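Local coordinates for protein Exo-beta-1,3-galactanase (Bifidobacterium bifidum, PDB 5FLW) that probably releases galactose from the non-reducing ends of beta-1,3-galactans, as a family 43 glycoside hydrolase of exo-beta-1,3-galactanase type, at residues G36-N41 and G47-T52; S73-D78 and F123-T128; I99-E102 and G107-H110. All coordinates share one frame; numbering follows the deposited sequence.

Contact 1: residues G36-N41 and G47-T52; sequences GENKVN and GVCCYT
G36-E37 and V48-C49 run antiparallel as the paired ends of a beta hairpin, formed by the two middle strands (31-37 and 48-53) of a four-stranded sheet, one blade of the five-bladed beta-propeller expected of family 43. G36 and C49 make a hydrogen-bonded pair: G36 N reaches C49 O at 2.8 Å, nearly straight (166°) and in the carbonyl plane, and C49 N returns to G36 O at 2.9 Å. The next pair, E37 with V48, is non-hydrogen-bonded. Past the end of strand 31-37 the match continues with N38 N donating to G47 O at 3.2 Å, the donor tilted 27° from the carbonyl plane. G47 belongs to the turn, where its backbone angles would bring a CB into the carbonyl oxygen of the residue before, so only glycine fits comfortably. On the face of C49, the side chain of N38 leans across the strand end and its CB comes within 3.5 Å of C49 SG. N38 CG stands anti to its own backbone nitrogen (chi1 -176°), which carries the amide past the sulfur, and ND2 is held by the backbone oxygen of Q46. The opposite face bears E37 and V48, whose side chains pack against P84 of strand 80-88; V48 CG1 also turns back beside G36 O at 3.7 Å. E37 OE2 accepts from the backbone N of R83, and E37 OE1 takes a salt bridge from K39 NZ at 2.8 Å, on the anti side but well out of the carboxylate plane. One water sits at the loop end of the hairpin and donates to both N38 O and G47 O, the latter at 2.9 Å, so G47 O accepts from a backbone amide and a water together.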
loop_
_atom_site.group_PDB
_atom_site.type_symbol
_atom_site.label_atom_id
_atom_site.label_comp_id
_atom_site.label_asym_id
_atom_site.label_seq_id
_atom_site.Cartn_x
_atom_site.Cartn_y
_atom_site.Cartn_z
ATOM N N GLY A 36 -8.585 3.745 -0.780
ATOM C CA GLY A 36 -8.586 2.702 -1.787
ATOM C C GLY A 36 -8.907 3.206 -3.183
ATOM O O GLY A 36 -9.454 4.303 -3.374
ATOM N N GLU A 37 -8.543 2.377 -4.181
ATOM C CA GLU A 37 -8.891 2.672 -5.574
ATOM C C GLU A 37 -10.379 2.426 -5.806
ATOM O O GLU A 37 -10.858 1.314 -5.608
ATOM C CB GLU A 37 -8.077 1.773 -6.503
ATOM C CG GLU A 37 -6.567 1.899 -6.330
ATOM C CD GLU A 37 -5.767 0.823 -7.064
ATOM O OE1 GLU A 37 -6.331 0.071 -7.888
ATOM O OE2 GLU A 37 -4.556 0.676 -6.763
ATOM N N ASN A 38 -11.115 3.443 -6.269
ATOM C CA ASN A 38 -12.485 3.217 -6.728
ATOM C C ASN A 38 -12.420 2.536 -8.099
ATOM O O ASN A 38 -11.949 3.144 -9.074
ATOM C CB ASN A 38 -13.206 4.551 -6.857
ATOM C CG ASN A 38 -14.672 4.387 -7.237
ATOM O OD1 ASN A 38 -15.230 3.308 -7.080
ATOM N ND2 ASN A 38 -15.302 5.466 -7.734
ATOM N N LYS A 39 -12.887 1.279 -8.194
ATOM C CA LYS A 39 -12.779 0.529 -9.444
ATOM C C LYS A 39 -14.128 0.009 -9.946
ATOM O O LYS A 39 -14.165 -0.972 -10.705
ATOM C CB LYS A 39 -11.728 -0.594 -9.367
ATOM C CG LYS A 39 -10.429 -0.174 -8.702
ATOM C CD LYS A 39 -9.287 -1.203 -8.839
ATOM C CE LYS A 39 -8.568 -1.062 -10.180
ATOM N NZ LYS A 39 -7.868 0.265 -10.276
ATOM N N VAL A 40 -15.232 0.671 -9.563
ATOM C CA VAL A 40 -16.571 0.159 -9.880
ATOM C C VAL A 40 -16.776 -0.009 -11.377
ATOM O O VAL A 40 -17.515 -0.900 -11.813
ATOM C CB VAL A 40 -17.694 1.021 -9.269
ATOM C CG1 VAL A 40 -17.777 0.835 -7.769
ATOM C CG2 VAL A 40 -17.516 2.487 -9.660
ATOM N N ASN A 41 -16.141 0.834 -12.182
ATOM C CA ASN A 41 -16.297 0.794 -13.625
ATOM C C ASN A 41 -14.984 0.493 -14.353
ATOM O O ASN A 41 -14.781 0.956 -15.480
ATOM C CB ASN A 41 -16.957 2.082 -14.119
ATOM C CG ASN A 41 -18.423 2.216 -13.633
ATOM O OD1 ASN A 41 -19.249 1.317 -13.852
ATOM N ND2 ASN A 41 -18.736 3.320 -12.944
ATOM N N GLY A 47 -11.337 8.073 -8.834
ATOM C CA GLY A 47 -11.270 8.663 -7.510
ATOM C C GLY A 47 -10.660 7.722 -6.478
ATOM O O GLY A 47 -10.460 6.517 -6.708
ATOM N N VAL A 48 -10.355 8.320 -5.323
ATOM C CA VAL A 48 -9.860 7.612 -4.154
ATOM C C VAL A 48 -10.978 7.607 -3.115
ATOM O O VAL A 48 -11.490 8.670 -2.732
ATOM C CB VAL A 48 -8.584 8.257 -3.592
ATOM C CG1 VAL A 48 -8.157 7.542 -2.299
ATOM C CG2 VAL A 48 -7.461 8.190 -4.642
ATOM N N CYS A 49 -11.342 6.403 -2.668
ATOM C CA CYS A 49 -12.366 6.190 -1.649
ATOM C C CYS A 49 -11.731 6.111 -0.266
ATOM O O CYS A 49 -10.717 5.432 -0.081
ATOM C CB CYS A 49 -13.080 4.862 -1.925
ATOM S SG CYS A 49 -14.058 4.904 -3.441
ATOM N N CYS A 50 -12.388 6.733 0.719
ATOM C CA CYS A 50 -11.941 6.694 2.107
ATOM C C CYS A 50 -12.950 5.929 2.960
ATOM O O CYS A 50 -14.161 6.165 2.849
ATOM C CB CYS A 50 -11.762 8.114 2.665
ATOM S SG CYS A 50 -11.277 8.197 4.389
ATOM N N TYR A 51 -12.445 5.015 3.812
ATOM C CA TYR A 51 -13.262 4.310 4.799
ATOM C C TYR A 51 -12.575 4.351 6.159
ATOM O O TYR A 51 -11.344 4.400 6.242
ATOM C CB TYR A 51 -13.459 2.825 4.439
ATOM C CG TYR A 51 -14.021 2.630 3.053
ATOM C CD1 TYR A 51 -13.167 2.549 1.944
ATOM C CD2 TYR A 51 -15.406 2.572 2.834
ATOM C CE1 TYR A 51 -13.668 2.423 0.655
ATOM C CE2 TYR A 51 -15.915 2.457 1.544
ATOM C CZ TYR A 51 -15.034 2.365 0.473
ATOM O OH TYR A 51 -15.555 2.231 -0.793
ATOM N N THR A 52 -13.369 4.324 7.229
ATOM C CA THR A 52 -12.817 4.215 8.574
ATOM C C THR A 52 -13.311 2.952 9.274
ATOM O O THR A 52 -14.387 2.415 8.969
ATOM C CB THR A 52 -13.137 5.435 9.444
ATOM O OG1 THR A 52 -14.548 5.678 9.404
ATOM C CG2 THR A 52 -12.383 6.673 8.939
HETATM O O HOH W 1 -9.972 4.972 -9.081
#

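Contact 2: residues S73-D78 and F123-T128; sequences SALAAD and FAFQTT
Apolar packing of A74 and L75 onto F125 and T128 joins the loop that leads from strand 60-66 into strand 80-88 to strand 124-129, an outermost strand of the propeller blade that 80-88 begins. The loop is shaped by a type I beta turn from S73 to A76, with A76 N bonded to S73 O at 3.3 Å, and the turn presents A74 and L75 as neighbouring prongs. F125 CG lies anti to the backbone N (chi1 -180°), which extends the phenyl group from the strand toward the loop. L75 CD1 sits over the middle of one ring face, 3.8 Å from the centroid of F125 and only 7° off the normal, a well-centred CH-pi contact, and L75 CG reaches the CZ-CE2 end of the same ring. A74 comes in at the rim instead: its CB lies near the ring plane, 4.1 Å from F125 CZ. The same methyl group touches T128 CG2 at 3.7 Å, and so fills the corner between ring and threonine, whose hydroxyl pairs with Y108 instead. Between F125 and T128 the strand carries a classic beta bulge, Q126 and T127 sharing V113 as their partner on strand 110-116. Replacing F125 by an alanine is likely to leave L75 CD1 without the ring it rests on and to open a gap beside A74. No hydrogen bond crosses between the segments, so this pair is held by apolar packing of methyl groups on ring and methyl, which depends on close fit and not on the direction of any bond.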
loop_
_atom_site.group_PDB
_atom_site.type_symbol
_atom_site.label_atom_id
_atom_site.label_comp_id
_atom_site.label_asym_id
_atom_site.label_seq_id
_atom_site.Cartn_x
_atom_site.Cartn_y
_atom_site.Cartn_z
ATOM N N SER A 73 -5.352 16.939 -17.240
ATOM C CA SER A 73 -4.540 16.714 -16.048
ATOM C C SER A 73 -4.151 15.242 -15.940
ATOM O O SER A 73 -4.719 14.359 -16.599
ATOM C CB SER A 73 -5.279 17.132 -14.766
ATOM O OG SER A 73 -6.303 16.217 -14.403
ATOM N N ALA A 74 -3.180 14.982 -15.049
ATOM C CA ALA A 74 -2.662 13.624 -14.884
ATOM C C ALA A 74 -3.629 12.693 -14.150
ATOM O O ALA A 74 -3.367 11.484 -14.078
ATOM C CB ALA A 74 -1.307 13.655 -14.180
ATOM N N LEU A 75 -4.733 13.212 -13.613
ATOM C CA LEU A 75 -5.759 12.394 -12.971
ATOM C C LEU A 75 -7.127 12.590 -13.623
ATOM O O LEU A 75 -8.166 12.477 -12.953
ATOM C CB LEU A 75 -5.814 12.645 -11.462
ATOM C CG LEU A 75 -4.615 12.117 -10.640
ATOM C CD1 LEU A 75 -4.685 12.553 -9.176
ATOM C CD2 LEU A 75 -4.468 10.592 -10.768
ATOM N N ALA A 76 -7.139 12.890 -14.928
ATOM C CA ALA A 76 -8.370 12.943 -15.709
ATOM C C ALA A 76 -8.967 11.533 -15.859
ATOM O O ALA A 76 -8.333 10.513 -15.541
ATOM C CB ALA A 76 -8.113 13.582 -17.082
ATOM N N ALA A 77 -10.211 11.486 -16.365
ATOM C CA ALA A 77 -10.972 10.241 -16.465
ATOM C C ALA A 77 -10.317 9.231 -17.401
ATOM O O ALA A 77 -10.634 8.045 -17.326
ATOM C CB ALA A 77 -12.382 10.545 -16.990
ATOM N N ASP A 78 -9.429 9.675 -18.290
ATOM C CA ASP A 78 -8.763 8.790 -19.225
ATOM C C ASP A 78 -7.427 8.287 -18.703
ATOM O O ASP A 78 -6.789 7.474 -19.389
ATOM C CB ASP A 78 -8.568 9.496 -20.563
ATOM C CG ASP A 78 -7.710 10.745 -20.431
ATOM O OD1 ASP A 78 -8.114 11.673 -19.702
ATOM O OD2 ASP A 78 -6.620 10.790 -21.032
ATOM N N PHE A 123 -8.989 16.271 -0.803
ATOM C CA PHE A 123 -7.587 16.445 -1.167
ATOM C C PHE A 123 -7.509 17.275 -2.450
ATOM O O PHE A 123 -8.283 17.071 -3.396
ATOM C CB PHE A 123 -6.868 15.079 -1.312
ATOM C CG PHE A 123 -6.631 14.354 0.016
ATOM C CD1 PHE A 123 -7.655 13.658 0.647
ATOM C CD2 PHE A 123 -5.398 14.415 0.648
ATOM C CE1 PHE A 123 -7.442 13.024 1.880
ATOM C CE2 PHE A 123 -5.178 13.773 1.876
ATOM C CZ PHE A 123 -6.209 13.082 2.490
ATOM N N ALA A 124 -6.598 18.247 -2.463
ATOM C CA ALA A 124 -6.367 19.099 -3.624
ATOM C C ALA A 124 -5.127 18.590 -4.362
ATOM O O ALA A 124 -4.024 18.532 -3.786
ATOM C CB ALA A 124 -6.171 20.544 -3.186
ATOM N N PHE A 125 -5.310 18.210 -5.625
ATOM C CA PHE A 125 -4.227 17.684 -6.443
ATOM C C PHE A 125 -3.243 18.799 -6.818
ATOM O O PHE A 125 -3.635 19.813 -7.422
ATOM C CB PHE A 125 -4.841 17.083 -7.702
ATOM C CG PHE A 125 -3.846 16.481 -8.655
ATOM C CD1 PHE A 125 -2.732 15.776 -8.197
ATOM C CD2 PHE A 125 -4.057 16.574 -10.038
ATOM C CE1 PHE A 125 -1.827 15.191 -9.114
ATOM C CE2 PHE A 125 -3.160 15.983 -10.947
ATOM C CZ PHE A 125 -2.059 15.299 -10.486
ATOM N N GLN A 126 -1.953 18.573 -6.524
ATOM C CA GLN A 126 -0.907 19.574 -6.750
ATOM C C GLN A 126 0.076 19.207 -7.860
ATOM O O GLN A 126 0.022 19.797 -8.943
ATOM C CB GLN A 126 -0.203 19.955 -5.442
ATOM C CG GLN A 126 -1.189 20.568 -4.468
ATOM C CD GLN A 126 -0.554 21.296 -3.303
ATOM O OE1 GLN A 126 0.553 20.988 -2.877
ATOM N NE2 GLN A 126 -1.296 22.249 -2.748
ATOM N N THR A 127 0.959 18.242 -7.642
ATOM C CA THR A 127 2.072 17.989 -8.548
ATOM C C THR A 127 2.070 16.534 -9.030
ATOM O O THR A 127 1.456 15.641 -8.423
ATOM C CB THR A 127 3.434 18.213 -7.816
ATOM O OG1 THR A 127 3.471 17.407 -6.621
ATOM C CG2 THR A 127 3.694 19.703 -7.486
ATOM N N THR A 128 2.806 16.286 -10.116
ATOM C CA THR A 128 3.351 14.958 -10.363
ATOM C C THR A 128 4.867 15.096 -10.311
ATOM O O THR A 128 5.415 16.135 -10.702
ATOM C CB THR A 128 2.889 14.275 -11.663
ATOM O OG1 THR A 128 3.461 14.957 -12.781
ATOM C CG2 THR A 128 1.383 14.259 -11.772
#

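Contact 3: residues I99-E102 and G107-H110; sequences IHAE and GYAH
A101 and H110 form an antiparallel hydrogen-bonded pair where the beta hairpin of strands 95-102 and 110-116, the middle strands of one propeller blade, runs into its connecting turn. A101 N meets H110 O at 2.9 Å from well above the carbonyl plane, whereas H110 N to A101 O is the straighter bond at 166°. The main side-chain anchor is E102, whose carboxylate gathers backbone amides of the returning loop. OE2 accepts from Y108 N at 2.9 Å through its syn lone pair, and also from A109 N at 3.2 Å, this second donor again on the syn side but tilted out of the carboxylate plane; OE1 has a weak bond to A109 N. E102 CG is anti to the backbone N and the chain bends at chi2 (48°), curling the carboxylate back to these amides although its CB points away. H100 NE2 bonds E102 OE1 at 2.7 Å, a His-carboxylate bond within one strand; OE1 lies nearly in the imidazole plane, while NE2 stands somewhat out of the carboxylate plane on its anti side. R137 adds a long, weak ion pair to OE1. The Y108 ring lies on the face of the sheet that carries A101 CB: its edge borders A101 O, with CD2 at 3.5 Å, while CE2 touches A101 CB. H110 folds over it, ND1 3.4 Å above the centre of the Y108 ring. That ND1 also donates to Y108 O at 2.8 Å, the acceptor lying in the imidazole plane though ND1 stands well above the carbonyl plane of Y108.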
loop_
_atom_site.group_PDB
_atom_site.type_symbol
_atom_site.label_atom_id
_atom_site.label_comp_id
_atom_site.label_asym_id
_atom_site.label_seq_id
_atom_site.Cartn_x
_atom_site.Cartn_y
_atom_site.Cartn_z
ATOM N N ILE A 99 0.005 9.063 -4.998
ATOM C CA ILE A 99 -0.707 8.137 -5.876
ATOM C C ILE A 99 0.204 7.796 -7.041
ATOM O O ILE A 99 1.023 8.612 -7.468
ATOM C CB ILE A 99 -2.088 8.714 -6.319
ATOM C CG1 ILE A 99 -2.979 7.634 -6.952
ATOM C CG2 ILE A 99 -1.921 9.888 -7.254
ATOM C CD1 ILE A 99 -4.390 8.058 -7.024
ATOM N N HIS A 100 0.090 6.573 -7.533
ATOM C CA HIS A 100 0.784 6.219 -8.765
ATOM C C HIS A 100 -0.035 6.803 -9.921
ATOM O O HIS A 100 -1.130 6.304 -10.223
ATOM C CB HIS A 100 0.969 4.699 -8.857
ATOM C CG HIS A 100 1.414 4.198 -10.216
ATOM N ND1 HIS A 100 1.303 2.865 -10.578
ATOM C CD2 HIS A 100 1.974 4.831 -11.285
ATOM C CE1 HIS A 100 1.759 2.708 -11.812
ATOM N NE2 HIS A 100 2.172 3.882 -12.265
ATOM N N ALA A 101 0.466 7.894 -10.529
ATOM C CA ALA A 101 -0.186 8.491 -11.684
ATOM C C ALA A 101 0.362 7.815 -12.941
ATOM O O ALA A 101 1.585 7.754 -13.139
ATOM C CB ALA A 101 0.055 10.008 -11.733
ATOM N N GLU A 102 -0.542 7.314 -13.782
ATOM C CA GLU A 102 -0.153 6.446 -14.880
ATOM C C GLU A 102 -1.022 6.774 -16.092
ATOM O O GLU A 102 -2.048 7.442 -15.963
ATOM C CB GLU A 102 -0.289 4.958 -14.480
ATOM C CG GLU A 102 0.436 3.989 -15.409
ATOM C CD GLU A 102 1.856 4.438 -15.684
ATOM O OE1 GLU A 102 2.780 4.150 -14.859
ATOM O OE2 GLU A 102 2.039 5.096 -16.717
ATOM N N GLY A 107 3.589 4.228 -19.841
ATOM C CA GLY A 107 4.866 4.891 -19.956
ATOM C C GLY A 107 5.078 6.080 -19.055
ATOM O O GLY A 107 6.183 6.635 -19.059
ATOM N N TYR A 108 4.076 6.504 -18.279
ATOM C CA TYR A 108 4.221 7.753 -17.525
ATOM C C TYR A 108 4.947 7.574 -16.194
ATOM O O TYR A 108 5.905 8.308 -15.893
ATOM C CB TYR A 108 2.867 8.402 -17.314
ATOM C CG TYR A 108 2.902 9.816 -16.739
ATOM C CD1 TYR A 108 3.586 10.851 -17.400
ATOM C CD2 TYR A 108 2.185 10.139 -15.566
ATOM C CE1 TYR A 108 3.568 12.173 -16.897
ATOM C CE2 TYR A 108 2.162 11.454 -15.055
ATOM C CZ TYR A 108 2.862 12.460 -15.732
ATOM O OH TYR A 108 2.868 13.771 -15.278
ATOM N N ALA A 109 4.441 6.668 -15.354
ATOM C CA ALA A 109 5.153 6.195 -14.173
ATOM C C ALA A 109 5.607 7.355 -13.263
ATOM O O ALA A 109 6.801 7.543 -12.987
ATOM C CB ALA A 109 6.306 5.279 -14.592
ATOM N N HIS A 110 4.633 8.121 -12.764
ATOM C CA HIS A 110 4.909 9.223 -11.844
ATOM C C HIS A 110 4.247 8.983 -10.484
ATOM O O HIS A 110 3.378 8.115 -10.325
ATOM C CB HIS A 110 4.343 10.548 -12.374
ATOM C CG HIS A 110 5.236 11.272 -13.339
ATOM N ND1 HIS A 110 5.736 10.681 -14.479
ATOM C CD2 HIS A 110 5.657 12.560 -13.365
ATOM C CE1 HIS A 110 6.445 11.570 -15.157
ATOM N NE2 HIS A 110 6.430 12.711 -14.492
#

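Contacts 2 and 3 both reach the blade of strands 80-88 to 124-129, segment 73-78 being the loop that leads into it; their centres are 11 Å apart, with contact 3 nested in the chain loop that contact 2 closes. They meet directly: T128 OG1 and Y108 OH, 2.8 Å apart, probably share a hydrogen bond, and A74 CB packs on Y108 CE2 at 4.2 Å. Contact 1 lies in the preceding blade, 18 Å between centres from contact 3, yet V48 CG2 touches I99 CD1 at 3.9 Å across the boundary. Contacts 1 and 2 do not touch, their nearest atoms being about 7 Å apart. Family 43 enzymes generally place their active site in the central cavity at the propeller axis.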